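Ribosomal RNA processing protein 6 (Trypanosoma brucei brucei, PDB 4NLB) probably trims RNA from the 3' end as an exosome-associated nuclease in ribosomal RNA processing, and is represented here by its catalytic core. Local coordinates at residues A[46-51]-A[165-170]; A[93-98]-A[112-117]; A[296-301]-A[352-357]. One frame throughout, in Å; residues are numbered along the deposited sequence.

Contact 1 opens near the N terminus, where the chain leaves helix 42-47. Residues 46-51 meet residues 165-170, which lead into strand 169-171, an outermost strand of the mixed sheet. This closes a long loop with 113 residues between the segments. Contact 2 lies wholly within that loop. It is a local hairpin in which strand 92-100 pairs with strand 108-115 in the middle of the same sheet. The centres of contacts 1 and 2 are about 17 Å apart. Contact 3 follows in series and joins helix 289-309 to helix 351-364. Its centre is about 44 Å from that of contact 2. Contacts 1 and 2 belong to the exonuclease part and contact 3 to the HRDC part.

Contact 1: residues A[46-51]-A[165-170]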
ATOM      1  N   LYS A  46       0.490 -16.486  15.692  1.00 31.38           N
ATOM      2  CA  LYS A  46      -0.332 -17.672  16.010  1.00 31.34           C
ATOM      3  C   LYS A  46      -0.309 -18.035  17.490  1.00 35.70           C
ATOM      4  O   LYS A  46      -1.252 -18.649  17.959  1.00 37.27           O
ATOM      5  CB  LYS A  46       0.084 -18.885  15.173  1.00 32.90           C
ATOM      6  CG  LYS A  46      -0.349 -18.791  13.720  1.00 24.00           C
ATOM      7  CD  LYS A  46       0.484 -19.668  12.809  1.00 20.67           C
ATOM      8  CE  LYS A  46       0.302 -19.178  11.390  1.00 33.71           C
ATOM      9  NZ  LYS A  46       1.205 -19.855  10.435  1.00 38.07           N
ATOM     10  N   ALA A  47       0.760 -17.668  18.221  1.00 32.31           N
ATOM     11  CA  ALA A  47       0.938 -17.943  19.654  1.00 32.72           C
ATOM     12  C   ALA A  47       0.403 -16.835  20.578  1.00 36.86           C
ATOM     13  O   ALA A  47       0.399 -17.005  21.798  1.00 37.00           O
ATOM     14  CB  ALA A  47       2.409 -18.182  19.949  1.00 33.67           C
ATOM     15  N   VAL A  48      -0.021 -15.701  20.003  1.00 34.11           N
ATOM     16  CA  VAL A  48      -0.492 -14.535  20.753  1.00 34.15           C
ATOM     17  C   VAL A  48      -2.008 -14.450  20.759  1.00 39.46           C
ATOM     18  O   VAL A  48      -2.655 -14.522  19.703  1.00 38.98           O
ATOM     19  CB  VAL A  48       0.191 -13.213  20.271  1.00 36.55           C
ATOM     20  CG1 VAL A  48      -0.603 -11.976  20.671  1.00 35.53           C
ATOM     21  CG2 VAL A  48       1.617 -13.120  20.798  1.00 36.47           C
ATOM     22  N   SER A  49      -2.565 -14.295  21.973  1.00 36.57           N
ATOM     23  CA  SER A  49      -3.996 -14.129  22.200  1.00 36.72           C
ATOM     24  C   SER A  49      -4.361 -12.649  22.282  1.00 40.26           C
ATOM     25  O   SER A  49      -3.498 -11.783  22.480  1.00 38.50           O
ATOM     26  CB  SER A  49      -4.443 -14.871  23.456  1.00 40.35           C
ATOM     27  OG  SER A  49      -3.637 -14.517  24.562  1.00 48.18           O
ATOM     28  N   VAL A  50      -5.656 -12.370  22.094  1.00 37.42           N
ATOM     29  CA  VAL A  50      -6.255 -11.039  22.138  1.00 36.26           C
ATOM     30  C   VAL A  50      -6.270 -10.624  23.607  1.00 39.04           C
ATOM     31  O   VAL A  50      -6.571 -11.473  24.447  1.00 38.67           O
ATOM     32  CB  VAL A  50      -7.687 -11.065  21.528  1.00 40.37           C
ATOM     33  CG1 VAL A  50      -8.308  -9.675  21.505  1.00 39.99           C
ATOM     34  CG2 VAL A  50      -7.682 -11.671  20.128  1.00 39.86           C
ATOM     35  N   PRO A  51      -5.894  -9.370  23.962  1.00 35.29           N
ATOM     36  CA  PRO A  51      -5.936  -8.983  25.390  1.00 34.96           C
ATOM     37  C   PRO A  51      -7.360  -9.127  25.908  1.00 37.01           C
ATOM     38  O   PRO A  51      -8.276  -8.622  25.280  1.00 34.67           O
ATOM     39  CB  PRO A  51      -5.421  -7.529  25.407  1.00 36.06           C
ATOM     40  CG  PRO A  51      -4.757  -7.334  24.069  1.00 39.86           C
ATOM     41  CD  PRO A  51      -5.480  -8.237  23.106  1.00 35.31           C
ATOM     42  N   TYR A 165       5.443  -5.537  11.117  1.00 20.08           N
ATOM     43  CA  TYR A 165       4.481  -6.615  11.277  1.00 19.86           C
ATOM     44  C   TYR A 165       3.567  -6.332  12.457  1.00 23.20           C
ATOM     45  O   TYR A 165       4.037  -5.868  13.499  1.00 21.94           O
ATOM     46  CB  TYR A 165       5.229  -7.957  11.459  1.00 20.88           C
ATOM     47  CG  TYR A 165       6.031  -8.346  10.238  1.00 21.73           C
ATOM     48  CD1 TYR A 165       5.461  -9.098   9.219  1.00 23.25           C
ATOM     49  CD2 TYR A 165       7.360  -7.951  10.095  1.00 22.30           C
ATOM     50  CE1 TYR A 165       6.197  -9.469   8.096  1.00 24.78           C
ATOM     51  CE2 TYR A 165       8.094  -8.276   8.956  1.00 23.06           C
ATOM     52  CZ  TYR A 165       7.501  -9.017   7.948  1.00 29.44           C
ATOM     53  OH  TYR A 165       8.221  -9.345   6.821  1.00 24.58           O
ATOM     54  N   ILE A 166       2.264  -6.610  12.285  1.00 20.31           N
ATOM     55  CA  ILE A 166       1.246  -6.317  13.289  1.00 21.25           C
ATOM     56  C   ILE A 166       0.839  -7.523  14.138  1.00 27.47           C
ATOM     57  O   ILE A 166       0.341  -8.525  13.612  1.00 27.02           O
ATOM     58  CB  ILE A 166      -0.010  -5.628  12.687  1.00 23.72           C
ATOM     59  CG1 ILE A 166       0.337  -4.642  11.563  1.00 22.72           C
ATOM     60  CG2 ILE A 166      -0.858  -4.966  13.783  1.00 24.65           C
ATOM     61  CD1 ILE A 166      -0.666  -4.665  10.469  1.00 29.92           C
ATOM     62  N   VAL A 167       1.028  -7.389  15.465  1.00 24.03           N
ATOM     63  CA  VAL A 167       0.604  -8.371  16.447  1.00 25.24           C
ATOM     64  C   VAL A 167      -0.625  -7.726  17.130  1.00 30.43           C
ATOM     65  O   VAL A 167      -0.525  -6.628  17.676  1.00 30.50           O
ATOM     66  CB  VAL A 167       1.733  -8.768  17.445  1.00 30.12           C
ATOM     67  CG1 VAL A 167       1.212  -9.727  18.511  1.00 30.26           C
ATOM     68  CG2 VAL A 167       2.923  -9.389  16.711  1.00 30.15           C
ATOM     69  N   ASN A 168      -1.788  -8.385  17.033  1.00 25.69           N
ATOM     70  CA  ASN A 168      -3.085  -7.957  17.557  1.00 25.03           C
ATOM     71  C   ASN A 168      -3.663  -6.771  16.783  1.00 28.64           C
ATOM     72  O   ASN A 168      -4.047  -5.745  17.349  1.00 28.71           O
ATOM     73  CB  ASN A 168      -3.113  -7.754  19.079  1.00 24.59           C
ATOM     74  CG  ASN A 168      -3.330  -9.075  19.786  1.00 42.50           C
ATOM     75  OD1 ASN A 168      -3.935 -10.014  19.247  1.00 40.14           O
ATOM     76  ND2 ASN A 168      -2.794  -9.209  20.975  1.00 32.81           N
ATOM     77  N   LEU A 169      -3.808  -6.994  15.465  1.00 24.35           N
ATOM     78  CA  LEU A 169      -4.467  -6.123  14.531  1.00 23.01           C
ATOM     79  C   LEU A 169      -5.971  -6.343  14.700  1.00 26.88           C
ATOM     80  O   LEU A 169      -6.423  -7.483  14.894  1.00 25.65           O
ATOM     81  CB  LEU A 169      -4.066  -6.509  13.091  1.00 22.94           C
ATOM     82  CG  LEU A 169      -4.954  -6.035  11.912  1.00 26.91           C
ATOM     83  CD1 LEU A 169      -4.863  -4.534  11.717  1.00 27.41           C
ATOM     84  CD2 LEU A 169      -4.558  -6.706  10.640  1.00 27.15           C
ATOM     85  N   PHE A 170      -6.741  -5.243  14.615  1.00 22.93           N
ATOM     86  CA  PHE A 170      -8.183  -5.292  14.580  1.00 22.78           C
ATOM     87  C   PHE A 170      -8.610  -4.431  13.410  1.00 26.28           C
ATOM     88  O   PHE A 170      -8.377  -3.223  13.416  1.00 24.50           O
ATOM     89  CB  PHE A 170      -8.847  -4.848  15.893  1.00 24.94           C
ATOM     90  CG  PHE A 170     -10.363  -4.947  15.870  1.00 26.06           C
ATOM     91  CD1 PHE A 170     -11.135  -3.951  15.285  1.00 27.62           C
ATOM     92  CD2 PHE A 170     -11.010  -6.038  16.432  1.00 27.84           C
ATOM     93  CE1 PHE A 170     -12.526  -4.033  15.287  1.00 28.78           C
ATOM     94  CE2 PHE A 170     -12.402  -6.128  16.419  1.00 30.34           C
ATOM     95  CZ  PHE A 170     -13.152  -5.121  15.858  1.00 28.42           C
TER
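Residues 48-51 run as an extended loop past residues 167-168, with the CA atoms of Val-50 and Asn-168 6.4 Å apart and no backbone-to-backbone bond between the segments. The link is made by the amide of Asn-168. Its ND2 donates to the backbone O of Ser-49 at 3.1 Å, and the N-H points almost straight at the oxygen, at 167°. The acceptor lies close to the plane of the amide. The donor, however, sits above the carbonyl plane of Ser-49 and not on a lone pair. ND2 also bonds to the backbone O of Pro-142, so two carbonyls hold the amide and fix its rotation.

Carbon atoms of Val-48 and Pro-51 also pack against the amide. Val-48 CG1 lies 3.5 Å from Asn-168 ND2. CG1 is anti to the backbone N of Val-48 (chi1 160°), and there it also meets Val-167 CG1 at 3.6 Å. The two valines cross at about a right angle. Pro-51 and Asn-168 point at each other from opposite directions, with Pro-51 CD 3.6 Å from Asn-168 ND2. Asn-168 has a left-handed backbone conformation, with phi 71°, just before strand 169-171 begins. The contact fastens the segment that follows helix 42-47 onto the loop entering an outermost strand of the exonuclease sheet, beside the loop at Pro-142.

Contact 2: residues A[93-98]-A[112-117]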
ATOM      1  N   ILE A  93      -4.363   1.875  19.384  1.00 23.96           N
ATOM      2  CA  ILE A  93      -3.973   2.984  18.508  1.00 22.95           C
ATOM      3  C   ILE A  93      -4.635   2.814  17.137  1.00 27.45           C
ATOM      4  O   ILE A  93      -4.919   1.678  16.727  1.00 26.24           O
ATOM      5  CB  ILE A  93      -2.420   3.177  18.407  1.00 25.56           C
ATOM      6  CG1 ILE A  93      -1.714   2.007  17.663  1.00 25.16           C
ATOM      7  CG2 ILE A  93      -1.786   3.436  19.795  1.00 25.31           C
ATOM      8  CD1 ILE A  93      -0.252   2.327  17.169  1.00 26.95           C
ATOM      9  N   ALA A  94      -4.940   3.938  16.456  1.00 23.91           N
ATOM     10  CA  ALA A  94      -5.558   3.874  15.134  1.00 23.27           C
ATOM     11  C   ALA A  94      -4.486   4.199  14.135  1.00 27.46           C
ATOM     12  O   ALA A  94      -3.696   5.117  14.348  1.00 28.20           O
ATOM     13  CB  ALA A  94      -6.726   4.840  15.016  1.00 23.98           C
ATOM     14  N   VAL A  95      -4.402   3.400  13.070  1.00 22.44           N
ATOM     15  CA  VAL A  95      -3.355   3.559  12.082  1.00 21.29           C
ATOM     16  C   VAL A  95      -3.902   3.557  10.668  1.00 27.32           C
ATOM     17  O   VAL A  95      -4.810   2.804  10.345  1.00 25.68           O
ATOM     18  CB  VAL A  95      -2.215   2.506  12.267  1.00 23.69           C
ATOM     19  CG1 VAL A  95      -0.978   2.862  11.436  1.00 22.82           C
ATOM     20  CG2 VAL A  95      -1.832   2.337  13.739  1.00 23.63           C
ATOM     21  N   ASP A  96      -3.322   4.415   9.827  1.00 27.12           N
ATOM     22  CA  ASP A  96      -3.593   4.499   8.400  1.00 27.12           C
ATOM     23  C   ASP A  96      -2.312   4.837   7.669  1.00 27.19           C
ATOM     24  O   ASP A  96      -1.374   5.379   8.263  1.00 25.10           O
ATOM     25  CB  ASP A  96      -4.709   5.492   8.043  1.00 29.85           C
ATOM     26  CG  ASP A  96      -5.339   5.149   6.701  1.00 43.71           C
ATOM     27  OD1 ASP A  96      -5.394   3.943   6.360  1.00 44.42           O
ATOM     28  OD2 ASP A  96      -5.728   6.087   5.970  1.00 52.91           O
ATOM     29  N   LEU A  97      -2.279   4.499   6.384  1.00 22.58           N
ATOM     30  CA  LEU A  97      -1.143   4.681   5.498  1.00 22.18           C
ATOM     31  C   LEU A  97      -1.603   5.325   4.217  1.00 25.22           C
ATOM     32  O   LEU A  97      -2.677   5.010   3.728  1.00 24.99           O
ATOM     33  CB  LEU A  97      -0.526   3.299   5.175  1.00 22.37           C
ATOM     34  CG  LEU A  97       0.687   2.797   5.976  1.00 27.47           C
ATOM     35  CD1 LEU A  97       0.417   2.702   7.433  1.00 28.20           C
ATOM     36  CD2 LEU A  97       1.126   1.438   5.479  1.00 30.23           C
ATOM     37  N   GLU A  98      -0.781   6.213   3.672  1.00 23.15           N
ATOM     38  CA  GLU A  98      -0.974   6.847   2.369  1.00 23.33           C
ATOM     39  C   GLU A  98       0.153   6.318   1.472  1.00 26.18           C
ATOM     40  O   GLU A  98       1.278   6.114   1.940  1.00 24.52           O
ATOM     41  CB  GLU A  98      -1.017   8.384   2.463  1.00 25.25           C
ATOM     42  CG  GLU A  98      -2.307   8.918   3.087  1.00 35.15           C
ATOM     43  CD  GLU A  98      -3.626   8.407   2.533  1.00 45.90           C
ATOM     44  OE1 GLU A  98      -3.712   8.188   1.306  1.00 41.60           O
ATOM     45  OE2 GLU A  98      -4.581   8.237   3.324  1.00 51.14           O
ATOM     46  N   MET A 112       2.260   7.831   7.236  1.00 24.14           N
ATOM     47  CA  MET A 112       1.625   7.013   8.259  1.00 21.73           C
ATOM     48  C   MET A 112       0.912   7.923   9.249  1.00 25.87           C
ATOM     49  O   MET A 112       1.514   8.834   9.810  1.00 26.52           O
ATOM     50  CB  MET A 112       2.626   6.094   8.981  1.00 22.70           C
ATOM     51  CG  MET A 112       1.955   5.208  10.017  1.00 24.88           C
ATOM     52  SD  MET A 112       3.099   4.315  11.086  1.00 28.31           S
ATOM     53  CE  MET A 112       3.416   2.914  10.038  1.00 24.75           C
ATOM     54  N   GLN A 113      -0.360   7.666   9.472  1.00 22.48           N
ATOM     55  CA  GLN A 113      -1.171   8.426  10.418  1.00 21.77           C
ATOM     56  C   GLN A 113      -1.467   7.547  11.622  1.00 24.72           C
ATOM     57  O   GLN A 113      -1.734   6.362  11.471  1.00 23.40           O
ATOM     58  CB  GLN A 113      -2.463   8.947   9.760  1.00 22.11           C
ATOM     59  CG  GLN A 113      -2.185   9.803   8.540  1.00 22.95           C
ATOM     60  CD  GLN A 113      -2.267   9.015   7.264  1.00 42.29           C
ATOM     61  OE1 GLN A 113      -3.346   8.627   6.804  1.00 43.69           O
ATOM     62  NE2 GLN A 113      -1.130   8.809   6.631  1.00 38.25           N
ATOM     63  N   ILE A 114      -1.346   8.116  12.806  1.00 22.22           N
ATOM     64  CA  ILE A 114      -1.591   7.433  14.072  1.00 22.53           C
ATOM     65  C   ILE A 114      -2.389   8.368  14.948  1.00 26.38           C
ATOM     66  O   ILE A 114      -2.036   9.539  15.121  1.00 26.36           O
ATOM     67  CB  ILE A 114      -0.292   6.931  14.823  1.00 25.86           C
ATOM     68  CG1 ILE A 114       0.596   6.003  13.947  1.00 26.72           C
ATOM     69  CG2 ILE A 114      -0.653   6.172  16.118  1.00 25.77           C
ATOM     70  CD1 ILE A 114       2.119   6.308  14.055  1.00 32.97           C
ATOM     71  N   SER A 115      -3.451   7.842  15.514  1.00 22.87           N
ATOM     72  CA  SER A 115      -4.244   8.561  16.485  1.00 23.24           C
ATOM     73  C   SER A 115      -4.276   7.750  17.777  1.00 25.20           C
ATOM     74  O   SER A 115      -4.450   6.534  17.736  1.00 24.76           O
ATOM     75  CB  SER A 115      -5.657   8.796  15.960  1.00 28.14           C
ATOM     76  OG  SER A 115      -5.663   9.753  14.909  1.00 36.39           O
ATOM     77  N   THR A 116      -4.074   8.420  18.909  1.00 21.65           N
ATOM     78  CA  THR A 116      -4.238   7.843  20.253  1.00 21.26           C
ATOM     79  C   THR A 116      -5.535   8.469  20.762  1.00 25.43           C
ATOM     80  O   THR A 116      -6.098   9.330  20.079  1.00 23.83           O
ATOM     81  CB  THR A 116      -3.047   8.148  21.225  1.00 26.52           C
ATOM     82  OG1 THR A 116      -3.074   9.516  21.675  1.00 29.05           O
ATOM     83  CG2 THR A 116      -1.684   7.779  20.655  1.00 22.40           C
ATOM     84  N   ARG A 117      -5.972   8.103  21.984  1.00 24.66           N
ATOM     85  CA  ARG A 117      -7.173   8.653  22.636  1.00 24.39           C
ATOM     86  C   ARG A 117      -7.080  10.156  22.872  1.00 29.79           C
ATOM     87  O   ARG A 117      -8.105  10.811  23.028  1.00 31.57           O
ATOM     88  CB  ARG A 117      -7.412   7.946  23.993  1.00 22.06           C
ATOM     89  CG  ARG A 117      -7.831   6.470  23.879  1.00 27.66           C
ATOM     90  CD  ARG A 117      -9.113   6.247  23.077  1.00 25.38           C
ATOM     91  NE  ARG A 117      -9.473   4.836  23.088  1.00 27.88           N
ATOM     92  CZ  ARG A 117     -10.606   4.343  22.613  1.00 37.54           C
ATOM     93  NH1 ARG A 117     -11.521   5.148  22.095  1.00 23.88           N
ATOM     94  NH2 ARG A 117     -10.847   3.043  22.678  1.00 26.60           N
TER
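The amide oxygen of Gln-113 faces two carboxylates of the neighbouring strand, those of Asp-96 and Glu-98. The Asp-96 carboxylate stands nearly upright to the amide, with the planes 80° apart. The Glu-98 carboxylate is closer to parallel, at 24°. Gln-113 OE1 is 3.6 Å from Asp-96 OD2 and 3.7 Å from Glu-98 OE2. These are acceptors near acceptors, not hydrogen bonds. A bend at chi2 carries the Gln-113 amide toward strand 92-100, where Gln-113 NE2 packs on Glu-98 CG at 3.7 Å.

The strands run antiparallel at 164°. Ala-94 with Ser-115 and Asp-96 with Gln-113 are hydrogen-bonded pairs, each joined by two backbone bonds. The shortest is Gln-113 N to Asp-96 O at 2.8 Å. Val-95 with Ile-114 and Leu-97 with Met-112 are the non-hydrogen-bonded pairs. Their side chains leave the other face of the sheet. There Leu-97 CD1 lies alongside Met-112 CG at 3.9 Å. Val-95, crossing Met-112 at a slant, brings its CG1 to 4.0 Å from Met-112 CG. Helix 152-162 packs on Leu-97 and Met-112, while helix 77-87 packs on Ile-114.

On the polar face, Asp-222 comes close to both Asp-96 and Glu-98, and Asp-154 comes close to Asp-96. Helix 213-224 touches this face through Ala-219 and Thr-223. The acidic cluster, with Asp-96 and Glu-98 two residues apart on a central strand, is consistent with the active site of a DEDD 3'-5' exonuclease of the RNase H-like fold.

Contact 3: residues A[296-301]-A[352-357]; sequences REIFNW and MKLLQI
Trp-301 has its CG anti to the backbone N (chi1 173°), which sends the indole across to the other helix. Leu-354 has chi1 at -65°, with CG opposite its carbonyl carbon, and this turns the leucine tip toward the ring. Its CD2 lies over one face of the indole, 3.9 Å from the centroid of the six-membered ring of Trp-301. This is a CH-pi contact. The methyl is offset toward the rim, and its nearest ring atom is Trp-301 CE3, 3.5 Å from Leu-354 CD2.

Lys-353 approaches the same ring at its edge. The lysine chain is bent at chi2 and chi3, and its CE comes to 3.5 Å from Trp-301 NE1. Ile-357 uses both of its branches. Ile-357 CD1 reaches Trp-301 CB at 3.8 Å, at the root of the indole. Ile-357 CG2 meets Ile-298 CD1 and also touches Glu-297 CB, each at 3.6 Å. The carboxylate of Glu-297 leads away from this face and forms a salt bridge with Arg-296. Ile-298 CG1 closes the group by meeting Leu-354 CD2 at 3.8 Å, the two side chains crossing at about a right angle.

The helix segments run roughly antiparallel, at 155°, with their axes 10.2 Å apart at closest approach. They belong to helices 289-309 and 351-364 of the HRDC domain, a helical bundle. Val-322 and Ile-325 of helix 319-328 also pack on Ile-298. The chemistry is therefore that of a hydrophobic interface, made of aliphatic carbons and one indole. Trp-301 NE1 is buried here without a polar partner in the model, so the indole contributes through shape and dispersion more than through its N-H.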
ATOM      1  N   ARG A 296       1.810  -9.318 -26.709  1.00 29.25           N
ATOM      2  CA  ARG A 296       2.457 -10.016 -25.593  1.00 28.60           C
ATOM      3  C   ARG A 296       3.872  -9.503 -25.376  1.00 31.50           C
ATOM      4  O   ARG A 296       4.217  -9.159 -24.261  1.00 29.31           O
ATOM      5  CB  ARG A 296       2.476 -11.541 -25.869  1.00 27.28           C
ATOM      6  CG  ARG A 296       3.266 -12.372 -24.856  1.00 31.58           C
ATOM      7  CD  ARG A 296       3.432 -13.830 -25.266  1.00 43.82           C
ATOM      8  NE  ARG A 296       4.445 -14.007 -26.310  1.00 62.78           N
ATOM      9  CZ  ARG A 296       4.215 -14.535 -27.512  1.00 85.21           C
ATOM     10  NH1 ARG A 296       2.997 -14.956 -27.839  1.00 78.61           N
ATOM     11  NH2 ARG A 296       5.201 -14.658 -28.389  1.00 70.40           N
ATOM     12  N   GLU A 297       4.688  -9.481 -26.442  1.00 30.46           N
ATOM     13  CA  GLU A 297       6.096  -9.099 -26.407  1.00 30.73           C
ATOM     14  C   GLU A 297       6.337  -7.663 -25.973  1.00 34.73           C
ATOM     15  O   GLU A 297       7.223  -7.442 -25.137  1.00 35.45           O
ATOM     16  CB  GLU A 297       6.773  -9.398 -27.745  1.00 32.66           C
ATOM     17  CG  GLU A 297       7.904 -10.406 -27.646  1.00 47.80           C
ATOM     18  CD  GLU A 297       7.459 -11.830 -27.407  1.00 75.99           C
ATOM     19  OE1 GLU A 297       6.895 -12.443 -28.343  1.00 73.96           O
ATOM     20  OE2 GLU A 297       7.665 -12.331 -26.279  1.00 74.21           O
ATOM     21  N   ILE A 298       5.554  -6.697 -26.499  1.00 30.88           N
ATOM     22  CA  ILE A 298       5.702  -5.289 -26.105  1.00 30.77           C
ATOM     23  C   ILE A 298       5.197  -5.082 -24.649  1.00 33.26           C
ATOM     24  O   ILE A 298       5.869  -4.379 -23.893  1.00 34.33           O
ATOM     25  CB  ILE A 298       5.145  -4.265 -27.144  1.00 34.33           C
ATOM     26  CG1 ILE A 298       6.351  -3.693 -27.942  1.00 36.55           C
ATOM     27  CG2 ILE A 298       4.390  -3.091 -26.484  1.00 32.87           C
ATOM     28  CD1 ILE A 298       6.283  -3.790 -29.334  1.00 43.10           C
ATOM     29  N   PHE A 299       4.090  -5.741 -24.237  1.00 27.08           N
ATOM     30  CA  PHE A 299       3.593  -5.645 -22.863  1.00 25.73           C
ATOM     31  C   PHE A 299       4.671  -6.158 -21.880  1.00 31.95           C
ATOM     32  O   PHE A 299       4.865  -5.562 -20.813  1.00 32.54           O
ATOM     33  CB  PHE A 299       2.293  -6.444 -22.691  1.00 26.86           C
ATOM     34  CG  PHE A 299       1.677  -6.338 -21.311  1.00 28.13           C
ATOM     35  CD1 PHE A 299       2.107  -7.160 -20.270  1.00 30.45           C
ATOM     36  CD2 PHE A 299       0.650  -5.437 -21.059  1.00 29.98           C
ATOM     37  CE1 PHE A 299       1.526  -7.071 -18.998  1.00 32.17           C
ATOM     38  CE2 PHE A 299       0.080  -5.344 -19.784  1.00 33.27           C
ATOM     39  CZ  PHE A 299       0.512  -6.166 -18.763  1.00 31.28           C
ATOM     40  N   ASN A 300       5.365  -7.254 -22.255  1.00 28.26           N
ATOM     41  CA  ASN A 300       6.425  -7.868 -21.466  1.00 27.96           C
ATOM     42  C   ASN A 300       7.649  -6.973 -21.453  1.00 34.00           C
ATOM     43  O   ASN A 300       8.297  -6.851 -20.397  1.00 34.39           O
ATOM     44  CB  ASN A 300       6.737  -9.275 -21.949  1.00 22.58           C
ATOM     45  CG  ASN A 300       5.656 -10.304 -21.668  1.00 40.72           C
ATOM     46  OD1 ASN A 300       4.652 -10.054 -20.989  1.00 31.02           O
ATOM     47  ND2 ASN A 300       5.830 -11.502 -22.209  1.00 36.05           N
ATOM     48  N   TRP A 301       7.927  -6.282 -22.594  1.00 30.48           N
ATOM     49  CA  TRP A 301       9.020  -5.297 -22.660  1.00 30.14           C
ATOM     50  C   TRP A 301       8.716  -4.163 -21.662  1.00 32.10           C
ATOM     51  O   TRP A 301       9.589  -3.775 -20.885  1.00 30.80           O
ATOM     52  CB  TRP A 301       9.199  -4.688 -24.075  1.00 28.94           C
ATOM     53  CG  TRP A 301      10.204  -3.563 -24.062  1.00 30.33           C
ATOM     54  CD1 TRP A 301      11.560  -3.687 -24.106  1.00 33.83           C
ATOM     55  CD2 TRP A 301       9.936  -2.175 -23.780  1.00 30.25           C
ATOM     56  NE1 TRP A 301      12.151  -2.456 -23.941  1.00 34.09           N
ATOM     57  CE2 TRP A 301      11.179  -1.515 -23.718  1.00 34.90           C
ATOM     58  CE3 TRP A 301       8.759  -1.416 -23.622  1.00 31.40           C
ATOM     59  CZ2 TRP A 301      11.283  -0.135 -23.487  1.00 34.87           C
ATOM     60  CZ3 TRP A 301       8.862  -0.051 -23.381  1.00 33.07           C
ATOM     61  CH2 TRP A 301      10.113   0.576 -23.318  1.00 34.53           C
ATOM     62  N   MET A 352      14.254   1.843 -30.578  1.00 45.53           N
ATOM     63  CA  MET A 352      14.881   0.830 -31.430  1.00 46.16           C
ATOM     64  C   MET A 352      14.617  -0.599 -30.964  1.00 50.08           C
ATOM     65  O   MET A 352      14.533  -1.495 -31.800  1.00 50.51           O
ATOM     66  CB  MET A 352      16.396   1.085 -31.620  1.00 50.47           C
ATOM     67  CG  MET A 352      16.733   2.418 -32.301  1.00 55.65           C
ATOM     68  SD  MET A 352      15.776   2.842 -33.795  1.00 59.78           S
ATOM     69  CE  MET A 352      16.497   1.733 -34.990  1.00 57.16           C
ATOM     70  N   LYS A 353      14.461  -0.813 -29.649  1.00 46.63           N
ATOM     71  CA  LYS A 353      14.185  -2.132 -29.070  1.00 45.40           C
ATOM     72  C   LYS A 353      12.728  -2.515 -29.315  1.00 46.71           C
ATOM     73  O   LYS A 353      12.451  -3.674 -29.625  1.00 45.42           O
ATOM     74  CB  LYS A 353      14.554  -2.176 -27.572  1.00 48.16           C
ATOM     75  CG  LYS A 353      14.809  -3.589 -27.039  1.00 65.79           C
ATOM     76  CD  LYS A 353      15.926  -3.640 -25.983  1.00 78.72           C
ATOM     77  CE  LYS A 353      15.469  -3.353 -24.565  1.00 83.94           C
ATOM     78  NZ  LYS A 353      16.457  -3.827 -23.565  1.00 87.90           N
ATOM     79  N   LEU A 354      11.808  -1.532 -29.217  1.00 42.87           N
ATOM     80  CA  LEU A 354      10.375  -1.717 -29.488  1.00 41.83           C
ATOM     81  C   LEU A 354      10.216  -2.011 -30.980  1.00 44.74           C
ATOM     82  O   LEU A 354       9.387  -2.847 -31.373  1.00 43.95           O
ATOM     83  CB  LEU A 354       9.582  -0.447 -29.133  1.00 42.18           C
ATOM     84  CG  LEU A 354       9.546  -0.051 -27.659  1.00 47.46           C
ATOM     85  CD1 LEU A 354       9.657   1.461 -27.502  1.00 48.81           C
ATOM     86  CD2 LEU A 354       8.285  -0.538 -27.009  1.00 49.29           C
ATOM     87  N   LEU A 355      11.037  -1.322 -31.808  1.00 39.85           N
ATOM     88  CA  LEU A 355      11.066  -1.492 -33.252  1.00 39.23           C
ATOM     89  C   LEU A 355      11.614  -2.875 -33.593  1.00 40.29           C
ATOM     90  O   LEU A 355      11.118  -3.513 -34.517  1.00 39.00           O
ATOM     91  CB  LEU A 355      11.922  -0.386 -33.891  1.00 41.03           C
ATOM     92  CG  LEU A 355      12.003  -0.336 -35.422  1.00 46.41           C
ATOM     93  CD1 LEU A 355      10.640  -0.308 -36.046  1.00 44.99           C
ATOM     94  CD2 LEU A 355      12.847   0.859 -35.885  1.00 50.98           C
ATOM     95  N   GLN A 356      12.618  -3.352 -32.833  1.00 36.48           N
ATOM     96  CA  GLN A 356      13.174  -4.679 -33.060  1.00 36.00           C
ATOM     97  C   GLN A 356      12.144  -5.765 -32.755  1.00 38.06           C
ATOM     98  O   GLN A 356      12.098  -6.713 -33.531  1.00 39.16           O
ATOM     99  CB  GLN A 356      14.515  -4.895 -32.342  1.00 38.27           C
ATOM    100  CG  GLN A 356      15.395  -5.994 -32.965  1.00 52.87           C
ATOM    101  CD  GLN A 356      15.773  -5.813 -34.438  1.00 63.93           C
ATOM    102  OE1 GLN A 356      16.016  -4.706 -34.948  1.00 55.57           O
ATOM    103  NE2 GLN A 356      15.867  -6.923 -35.148  1.00 51.00           N
ATOM    104  N   ILE A 357      11.238  -5.574 -31.729  1.00 31.82           N
ATOM    105  CA  ILE A 357      10.139  -6.516 -31.373  1.00 29.62           C
ATOM    106  C   ILE A 357       9.164  -6.692 -32.544  1.00 32.81           C
ATOM    107  O   ILE A 357       8.776  -7.816 -32.879  1.00 32.18           O
ATOM    108  CB  ILE A 357       9.371  -6.108 -30.067  1.00 31.12           C
ATOM    109  CG1 ILE A 357      10.244  -6.328 -28.812  1.00 31.29           C
ATOM    110  CG2 ILE A 357       8.027  -6.881 -29.949  1.00 29.37           C
ATOM    111  CD1 ILE A 357       9.992  -5.408 -27.691  1.00 36.17           C
TER